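Side-chain contacts in succinate--CoA ligase subunit alpha (Campylobacter jejuni, PDB 6MEL), which is an alpha subunit of the succinate--CoA ligase family, built from a Rossmann-type CoA-binding domain and a second, CoA-ligase domain: residues 3-8 and 90-95; 12-17 and 83-88; 52-57 and 61-66. All blocks are in the same frame, centred on the assembly; numbering follows the deposited sequence.

Interaction 1. Residues 3-8 and 90-95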
loop_
_atom_site.group_PDB
_atom_site.type_symbol
_atom_site.label_atom_id
_atom_site.label_comp_id
_atom_site.label_asym_id
_atom_site.label_seq_id
_atom_site.Cartn_x
_atom_site.Cartn_y
_atom_site.Cartn_z
ATOM N N ILE A 3 -21.942 15.395 -7.624
ATOM C CA ILE A 3 -20.736 16.248 -7.684
ATOM C C ILE A 3 -19.863 15.779 -8.844
ATOM O O ILE A 3 -19.918 14.622 -9.200
ATOM C CB ILE A 3 -19.963 16.270 -6.345
ATOM C CG1 ILE A 3 -19.350 14.910 -5.992
ATOM C CG2 ILE A 3 -20.840 16.824 -5.226
ATOM C CD1 ILE A 3 -18.452 14.942 -4.778
ATOM N N LEU A 4 -19.092 16.730 -9.390
ATOM C CA LEU A 4 -17.941 16.575 -10.290
ATOM C C LEU A 4 -18.323 16.100 -11.697
ATOM O O LEU A 4 -17.735 16.516 -12.641
ATOM C CB LEU A 4 -16.909 15.631 -9.664
ATOM C CG LEU A 4 -16.217 16.179 -8.411
ATOM C CD1 LEU A 4 -15.247 15.160 -7.861
ATOM C CD2 LEU A 4 -15.483 17.489 -8.734
ATOM N N VAL A 5 -19.184 15.102 -11.820
ATOM C CA VAL A 5 -19.472 14.558 -13.122
ATOM C C VAL A 5 -20.980 14.326 -13.196
ATOM O O VAL A 5 -21.665 14.112 -12.157
ATOM C CB VAL A 5 -18.708 13.255 -13.412
ATOM C CG1 VAL A 5 -17.193 13.470 -13.461
ATOM C CG2 VAL A 5 -19.074 12.147 -12.424
ATOM N N ASN A 6 -21.463 14.331 -14.438
ATOM C CA ASN A 6 -22.879 14.095 -14.754
ATOM C C ASN A 6 -22.996 13.612 -16.199
ATOM O O ASN A 6 -21.990 13.390 -16.885
ATOM C CB ASN A 6 -23.721 15.342 -14.499
ATOM C CG ASN A 6 -23.383 16.472 -15.451
ATOM O OD1 ASN A 6 -23.046 16.280 -16.620
ATOM N ND2 ASN A 6 -23.516 17.680 -14.963
ATOM N N LYS A 7 -24.239 13.426 -16.661
ATOM C CA LYS A 7 -24.489 12.747 -17.948
ATOM C C LYS A 7 -23.892 13.511 -19.132
ATOM O O LYS A 7 -23.665 12.883 -20.165
ATOM C CB LYS A 7 -25.990 12.569 -18.206
ATOM C CG LYS A 7 -26.749 13.873 -18.358
ATOM C CD LYS A 7 -28.243 13.714 -18.339
ATOM C CE LYS A 7 -28.892 14.926 -17.713
ATOM N NZ LYS A 7 -30.233 15.161 -18.293
ATOM N N ASN A 8 -23.645 14.824 -18.978
ATOM C CA ASN A 8 -23.136 15.669 -20.049
ATOM C C ASN A 8 -21.613 15.775 -20.004
ATOM O O ASN A 8 -21.032 16.198 -20.971
ATOM C CB ASN A 8 -23.722 17.086 -19.995
ATOM C CG ASN A 8 -25.233 17.054 -20.172
ATOM O OD1 ASN A 8 -25.760 16.275 -20.972
ATOM N ND2 ASN A 8 -25.938 17.807 -19.349
ATOM N N ILE A 90 -6.488 19.057 -19.219
ATOM C CA ILE A 90 -7.490 18.282 -18.474
ATOM C C ILE A 90 -7.659 18.843 -17.055
ATOM O O ILE A 90 -6.685 19.188 -16.424
ATOM C CB ILE A 90 -7.130 16.789 -18.467
ATOM C CG1 ILE A 90 -7.111 16.230 -19.889
ATOM C CG2 ILE A 90 -8.069 16.001 -17.562
ATOM C CD1 ILE A 90 -8.477 16.243 -20.585
ATOM N N LYS A 91 -8.913 18.900 -16.568
ATOM C CA LYS A 91 -9.230 19.469 -15.258
ATOM C C LYS A 91 -9.467 18.396 -14.189
ATOM O O LYS A 91 -9.294 18.662 -13.027
ATOM C CB LYS A 91 -10.436 20.398 -15.365
ATOM C CG LYS A 91 -10.163 21.646 -16.211
ATOM C CD LYS A 91 -8.886 22.384 -15.839
ATOM C CE LYS A 91 -8.403 23.366 -16.897
ATOM N NZ LYS A 91 -6.930 23.569 -16.815
ATOM N N LEU A 92 -9.792 17.183 -14.597
ATOM C CA LEU A 92 -10.065 16.064 -13.707
ATOM C C LEU A 92 -9.607 14.781 -14.420
ATOM O O LEU A 92 -10.043 14.490 -15.516
ATOM C CB LEU A 92 -11.565 15.988 -13.371
ATOM C CG LEU A 92 -11.938 14.815 -12.448
ATOM C CD1 LEU A 92 -11.330 14.997 -11.059
ATOM C CD2 LEU A 92 -13.445 14.648 -12.305
ATOM N N ALA A 93 -8.677 14.057 -13.799
ATOM C CA ALA A 93 -8.191 12.780 -14.285
ATOM C C ALA A 93 -8.520 11.708 -13.259
ATOM O O ALA A 93 -8.104 11.805 -12.099
ATOM C CB ALA A 93 -6.702 12.841 -14.531
ATOM N N VAL A 94 -9.250 10.694 -13.716
ATOM C CA VAL A 94 -9.640 9.585 -12.918
ATOM C C VAL A 94 -8.711 8.418 -13.244
ATOM O O VAL A 94 -8.693 7.921 -14.375
ATOM C CB VAL A 94 -11.120 9.240 -13.181
ATOM C CG1 VAL A 94 -11.562 8.080 -12.328
ATOM C CG2 VAL A 94 -12.034 10.432 -12.967
ATOM N N VAL A 95 -7.932 7.962 -12.264
ATOM C CA VAL A 95 -6.858 7.008 -12.560
ATOM C C VAL A 95 -7.172 5.677 -11.853
ATOM O O VAL A 95 -7.083 5.600 -10.643
ATOM C CB VAL A 95 -5.475 7.543 -12.125
ATOM C CG1 VAL A 95 -4.370 6.578 -12.502
ATOM C CG2 VAL A 95 -5.189 8.934 -12.660
#

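Interaction 2. Residues 12-17 and 83-88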
loop_
_atom_site.group_PDB
_atom_site.type_symbol
_atom_site.label_atom_id
_atom_site.label_comp_id
_atom_site.label_asym_id
_atom_site.label_seq_id
_atom_site.Cartn_x
_atom_site.Cartn_y
_atom_site.Cartn_z
ATOM N N ILE A 12 -12.596 11.663 -22.170
ATOM C CA ILE A 12 -11.702 10.887 -22.988
ATOM C C ILE A 12 -11.102 9.772 -22.144
ATOM O O ILE A 12 -10.945 9.903 -20.911
ATOM C CB ILE A 12 -10.599 11.747 -23.609
ATOM C CG1 ILE A 12 -9.881 12.571 -22.549
ATOM C CG2 ILE A 12 -11.164 12.621 -24.708
ATOM C CD1 ILE A 12 -8.638 13.243 -23.071
ATOM N N VAL A 13 -10.702 8.703 -22.823
ATOM C CA VAL A 13 -10.114 7.545 -22.155
ATOM C C VAL A 13 -8.654 7.443 -22.596
ATOM O O VAL A 13 -8.364 7.333 -23.770
ATOM C CB VAL A 13 -10.900 6.274 -22.508
ATOM C CG1 VAL A 13 -10.310 5.058 -21.844
ATOM C CG2 VAL A 13 -12.388 6.411 -22.194
ATOM N N GLN A 14 -7.729 7.465 -21.635
ATOM C CA GLN A 14 -6.327 7.186 -21.932
ATOM C C GLN A 14 -6.144 5.673 -21.757
ATOM O O GLN A 14 -6.591 5.085 -20.759
ATOM C CB GLN A 14 -5.406 8.056 -21.079
ATOM C CG GLN A 14 -5.460 9.542 -21.414
ATOM C CD GLN A 14 -4.770 10.419 -20.404
ATOM O OE1 GLN A 14 -5.414 11.199 -19.703
ATOM N NE2 GLN A 14 -3.447 10.297 -20.335
ATOM N N GLY A 15 -5.535 5.035 -22.764
ATOM C CA GLY A 15 -5.438 3.572 -22.831
ATOM C C GLY A 15 -6.724 2.942 -23.376
ATOM O O GLY A 15 -7.081 1.817 -23.039
ATOM N N PHE A 16 -7.334 3.631 -24.340
ATOM C CA PHE A 16 -8.671 3.356 -24.822
ATOM C C PHE A 16 -8.778 1.992 -25.518
ATOM O O PHE A 16 -9.820 1.406 -25.458
ATOM C CB PHE A 16 -9.071 4.467 -25.789
ATOM C CG PHE A 16 -10.502 4.533 -26.250
ATOM C CD1 PHE A 16 -11.554 4.167 -25.441
ATOM C CD2 PHE A 16 -10.791 5.067 -27.499
ATOM C CE1 PHE A 16 -12.866 4.307 -25.864
ATOM C CE2 PHE A 16 -12.100 5.214 -27.921
ATOM C CZ PHE A 16 -13.136 4.823 -27.109
ATOM N N THR A 17 -7.727 1.505 -26.190
ATOM C CA THR A 17 -7.883 0.310 -27.021
ATOM C C THR A 17 -7.429 -0.941 -26.285
ATOM O O THR A 17 -7.579 -1.986 -26.809
ATOM C CB THR A 17 -7.158 0.384 -28.373
ATOM O OG1 THR A 17 -5.775 0.636 -28.170
ATOM C CG2 THR A 17 -7.742 1.439 -29.275
ATOM N N ILE A 83 0.755 13.366 -16.215
ATOM C CA ILE A 83 1.480 14.558 -16.644
ATOM C C ILE A 83 0.964 15.014 -18.021
ATOM O O ILE A 83 0.755 16.172 -18.206
ATOM C CB ILE A 83 2.999 14.301 -16.631
ATOM C CG1 ILE A 83 3.501 14.222 -15.184
ATOM C CG2 ILE A 83 3.755 15.367 -17.418
ATOM C CD1 ILE A 83 4.937 13.753 -15.067
ATOM N N GLU A 84 0.788 14.088 -18.964
ATOM C CA GLU A 84 0.270 14.402 -20.286
ATOM C C GLU A 84 -1.114 15.085 -20.209
ATOM O O GLU A 84 -1.381 16.096 -20.847
ATOM C CB GLU A 84 0.160 13.113 -21.097
ATOM C CG GLU A 84 -0.291 13.356 -22.532
ATOM C CD GLU A 84 -0.331 12.135 -23.424
ATOM O OE1 GLU A 84 -0.088 10.961 -22.917
ATOM O OE2 GLU A 84 -0.660 12.332 -24.614
ATOM N N ALA A 85 -2.001 14.527 -19.398
ATOM C CA ALA A 85 -3.324 15.076 -19.189
ATOM C C ALA A 85 -3.240 16.500 -18.643
ATOM O O ALA A 85 -3.934 17.391 -19.142
ATOM C CB ALA A 85 -4.125 14.185 -18.268
ATOM N N ALA A 86 -2.385 16.705 -17.638
ATOM C CA ALA A 86 -2.242 18.000 -17.034
ATOM C C ALA A 86 -1.669 18.994 -18.047
ATOM O O ALA A 86 -2.126 20.152 -18.107
ATOM C CB ALA A 86 -1.387 17.926 -15.800
ATOM N N ASP A 87 -0.686 18.549 -18.818
ATOM C CA ASP A 87 -0.079 19.401 -19.844
ATOM C C ASP A 87 -1.112 19.850 -20.890
ATOM O O ASP A 87 -1.055 20.949 -21.372
ATOM C CB ASP A 87 1.102 18.734 -20.548
ATOM C CG ASP A 87 2.030 19.761 -21.178
ATOM O OD1 ASP A 87 2.702 20.482 -20.389
ATOM O OD2 ASP A 87 2.083 19.821 -22.450
ATOM N N ALA A 88 -2.080 19.001 -21.219
ATOM C CA ALA A 88 -3.052 19.315 -22.290
ATOM C C ALA A 88 -4.229 20.174 -21.803
ATOM O O ALA A 88 -5.073 20.519 -22.610
ATOM C CB ALA A 88 -3.611 18.023 -22.842
HETATM O O HOH W 1 -1.539 8.929 -21.969
#

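Interaction 3. Residues 52-57 and 61-66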
loop_
_atom_site.group_PDB
_atom_site.type_symbol
_atom_site.label_atom_id
_atom_site.label_comp_id
_atom_site.label_asym_id
_atom_site.label_seq_id
_atom_site.Cartn_x
_atom_site.Cartn_y
_atom_site.Cartn_z
ATOM N N PRO A 52 -13.623 8.577 -31.960
ATOM C CA PRO A 52 -12.277 8.793 -32.477
ATOM C C PRO A 52 -11.165 8.430 -31.479
ATOM O O PRO A 52 -11.322 8.585 -30.263
ATOM C CB PRO A 52 -12.285 10.283 -32.860
ATOM C CG PRO A 52 -13.373 10.902 -32.015
ATOM C CD PRO A 52 -14.399 9.809 -31.791
ATOM N N VAL A 53 -10.100 7.848 -32.016
ATOM C CA VAL A 53 -8.879 7.529 -31.305
ATOM C C VAL A 53 -7.856 8.569 -31.724
ATOM O O VAL A 53 -7.849 8.970 -32.898
ATOM C CB VAL A 53 -8.378 6.114 -31.624
ATOM C CG1 VAL A 53 -7.107 5.722 -30.889
ATOM C CG2 VAL A 53 -9.467 5.097 -31.392
ATOM N N PHE A 54 -7.032 8.992 -30.762
ATOM C CA PHE A 54 -5.990 9.952 -30.967
ATOM C C PHE A 54 -4.667 9.398 -30.453
ATOM O O PHE A 54 -4.659 8.517 -29.551
ATOM C CB PHE A 54 -6.331 11.234 -30.227
ATOM C CG PHE A 54 -7.636 11.844 -30.638
ATOM C CD1 PHE A 54 -7.693 12.762 -31.692
ATOM C CD2 PHE A 54 -8.805 11.498 -29.996
ATOM C CE1 PHE A 54 -8.910 13.311 -32.087
ATOM C CE2 PHE A 54 -10.020 12.056 -30.377
ATOM C CZ PHE A 54 -10.072 12.955 -31.421
ATOM N N ASP A 55 -3.557 9.938 -30.969
ATOM C CA ASP A 55 -2.235 9.532 -30.502
ATOM C C ASP A 55 -1.899 10.159 -29.145
ATOM O O ASP A 55 -1.080 9.609 -28.447
ATOM C CB ASP A 55 -1.142 9.900 -31.501
ATOM C CG ASP A 55 -1.228 9.091 -32.789
ATOM O OD1 ASP A 55 -1.413 7.857 -32.727
ATOM O OD2 ASP A 55 -1.159 9.705 -33.817
ATOM N N THR A 56 -2.438 11.359 -28.881
ATOM C CA THR A 56 -2.032 12.215 -27.789
ATOM C C THR A 56 -3.281 12.828 -27.155
ATOM O O THR A 56 -4.318 13.067 -27.838
ATOM C CB THR A 56 -1.084 13.334 -28.245
ATOM O OG1 THR A 56 -1.819 14.243 -29.057
ATOM C CG2 THR A 56 0.094 12.821 -29.041
ATOM N N VAL A 57 -3.189 13.108 -25.853
ATOM C CA VAL A 57 -4.278 13.801 -25.185
ATOM C C VAL A 57 -4.469 15.183 -25.826
ATOM O O VAL A 57 -5.590 15.672 -25.916
ATOM C CB VAL A 57 -4.043 13.930 -23.663
ATOM C CG1 VAL A 57 -5.164 14.685 -22.988
ATOM C CG2 VAL A 57 -3.871 12.556 -23.010
ATOM N N VAL A 61 -8.040 16.673 -26.960
ATOM C CA VAL A 61 -8.642 17.848 -26.309
ATOM C C VAL A 61 -8.973 18.931 -27.375
ATOM O O VAL A 61 -10.001 19.587 -27.309
ATOM C CB VAL A 61 -7.714 18.385 -25.208
ATOM C CG1 VAL A 61 -8.031 19.836 -24.858
ATOM C CG2 VAL A 61 -7.779 17.495 -23.977
ATOM N N LYS A 62 -8.083 19.126 -28.347
ATOM C CA LYS A 62 -8.306 20.074 -29.442
ATOM C C LYS A 62 -9.555 19.679 -30.265
ATOM O O LYS A 62 -10.385 20.538 -30.558
ATOM C CB LYS A 62 -7.047 20.151 -30.307
ATOM C CG LYS A 62 -7.160 21.051 -31.533
ATOM C CD LYS A 62 -5.813 21.462 -32.131
ATOM C CE LYS A 62 -5.160 20.395 -32.992
ATOM N NZ LYS A 62 -4.743 20.964 -34.301
ATOM N N ALA A 63 -9.717 18.385 -30.583
ATOM C CA ALA A 63 -10.834 17.937 -31.398
ATOM C C ALA A 63 -12.126 17.906 -30.578
ATOM O O ALA A 63 -13.130 18.277 -31.112
ATOM C CB ALA A 63 -10.556 16.590 -32.021
ATOM N N THR A 64 -12.109 17.473 -29.303
ATOM C CA THR A 64 -13.360 17.150 -28.576
ATOM C C THR A 64 -13.708 18.183 -27.499
ATOM O O THR A 64 -14.831 18.199 -27.022
ATOM C CB THR A 64 -13.269 15.775 -27.906
ATOM O OG1 THR A 64 -12.327 15.816 -26.807
ATOM C CG2 THR A 64 -12.912 14.734 -28.943
ATOM N N LYS A 65 -12.733 18.998 -27.078
ATOM C CA LYS A 65 -12.907 19.931 -25.947
ATOM C C LYS A 65 -13.274 19.227 -24.628
ATOM O O LYS A 65 -13.723 19.879 -23.721
ATOM C CB LYS A 65 -13.906 21.018 -26.348
ATOM C CG LYS A 65 -13.402 21.813 -27.556
ATOM C CD LYS A 65 -14.447 22.669 -28.232
ATOM C CE LYS A 65 -13.941 23.233 -29.549
ATOM N NZ LYS A 65 -14.576 24.536 -29.862
ATOM N N ALA A 66 -13.022 17.922 -24.511
ATOM C CA ALA A 66 -13.133 17.174 -23.216
ATOM C C ALA A 66 -12.198 17.791 -22.166
ATOM O O ALA A 66 -11.111 18.209 -22.513
ATOM C CB ALA A 66 -12.757 15.733 -23.442
#

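Interaction 1. Residues 3-8 and 90-95
L92, V5 and L4 meet through methyl and methylene carbons alone. L92 opens strand 92-95 of the Rossmann-type sheet. Its CG stands anti to the backbone N (chi1 179°), which carries the isobutyl group out to the loop before strand 10-14. The tip of the side chain does the touching: L92 CD2 lies 4.1 Å from V5 CG1, the two side chains crossing at about a right angle. The same methyl grazes the base of L4, with L92 CD2 4.5 Å from L4 CB, a looser approach. Leucine is long enough to carry a methyl from the start of the strand to the loop, and the compact valine gives it a short, stiff partner.

Polar bonds lie within the loop and run from it to the second sheet. V5 N bonds to I3 O at 2.8 Å, closing a gamma turn at L4, whose phi is positive (70°). Farther on, N6 OD1 accepts from N8 N at 2.8 Å, an Asx turn. V5 O takes a bond from T129 OG1 and I3 N gives one to T174 OG1, while L4 rests on L191 of helix 188-197, so the loop also touches the second sheet and one of its helices.

With no polar group in the contact itself, L92 and V5 attract through dispersion and exclusion of water, so the contact is not directional; the hydrogen bonds of the loop lie outside it.

Interaction 2. Residues 12-17 and 83-88
Q14 points from the end of strand 10-14 toward E84 and A85 on helix 78-87, so a Rossmann-type sheet here meets one of its covering helices through an amide. Q14 CG lies anti to the carbonyl carbon (chi1 -68°) and the chain runs straight beyond it, which delivers the amide to the helix.

The two ends of the amide have different neighbours. Q14 OE1 comes against the methyl of A85, 3.6 Å from A85 CB; the small alanine lets the amide come close to the helix, and OE1 has its hydrogen-bonding partner in S69 OG. Q14 NE2 is turned toward E84, but 4.3 Å from E84 OE1, too far for a direct bond. One water spans the gap, accepting from Q14 NE2 and donating to E84 OE1, and Q14 NE2 also bonds to S81 O. Glutamine thus suits a buried site that asks for both a donor and an acceptor.

E84 has its own second partner: OE2 bonds to the backbone N of V57, at the start of helix 57-64, a setting that probably favours a carboxylate. The bridging water lies 2.9 Å from Q14 NE2 and 2.7 Å from E84 OE1.

Interaction 3. Residues 52-57 and 61-66
In this Rossmann-type domain, strand 51-54 enters helix 57-64 on the way to strand 68-71, a beta-alpha-beta crossover that passes over strands 34-39 and 10-14 of the same sheet. F54 and V57, from the strand end and the first helical turn, pack against V61, A63 and T64 farther along the helix.

F54 is turned back over the helix. Its CG lies anti to the carbonyl carbon (chi1 -58°), and the far end of the ring makes the contact. CE1 and CZ of F54 both approach A63 CB, with CE1 to CB at 3.7 Å. F54 CZ and F54 CE2 each lie 4.2 Å from T64 CG2, the F54 and T64 side chains sliding past each other in opposite directions. Both methyls come obliquely to the ring. A63 has no more than a methyl to offer, so the broad phenyl can settle close to the helix; the F54 ring also touches D59 and A60.

V57 and V61 lie one turn apart, their side chains crossing at an oblique angle. V57 CG1 meets V61 CG2 at 4.0 Å, and in the backbone V61 N donates to V57 O at 2.8 Å, a nearly straight bond (159°) of the regular helix pattern. Valine suits this face because its two short branches pack with little torsional freedom; V57 also packs on I12 and Q14 of strand 10-14. Ahead of the helix T56 is the N-cap, its OG1 taking a bond from D59 N.

At the other end, T64 splits its duties: CG2 faces F54 while OG1 handles the polar work. OG1 sits between the backbone N and the carbonyl carbon (chi1 69°) and bonds to A60 O. It also closes an ST turn past K65, whose phi is positive: A66 N donates to T64 OG1 at 3.2 Å.

All three contacts reach one Rossmann-type sheet, and they are nested along the chain: interaction 3 inside interaction 2, and that inside interaction 1. Interactions 2 and 3 are the nearest pair, their centres about 9 Å apart; the amide carbon Q14 CD packs 3.5 Å from V57 CG2. Interaction 1 has its centre about 13 Å from that of interaction 2 and about 16 Å from that of interaction 3, yet I90 joins it to both. I90 CD1 reaches V61 CG2 at 3.7 Å and I12 CD1 at 3.9 Å. In the backbone, I90 N probably bonds to A85 O at 3.1 Å, linking helix 78-87 to the approach to strand 92-95.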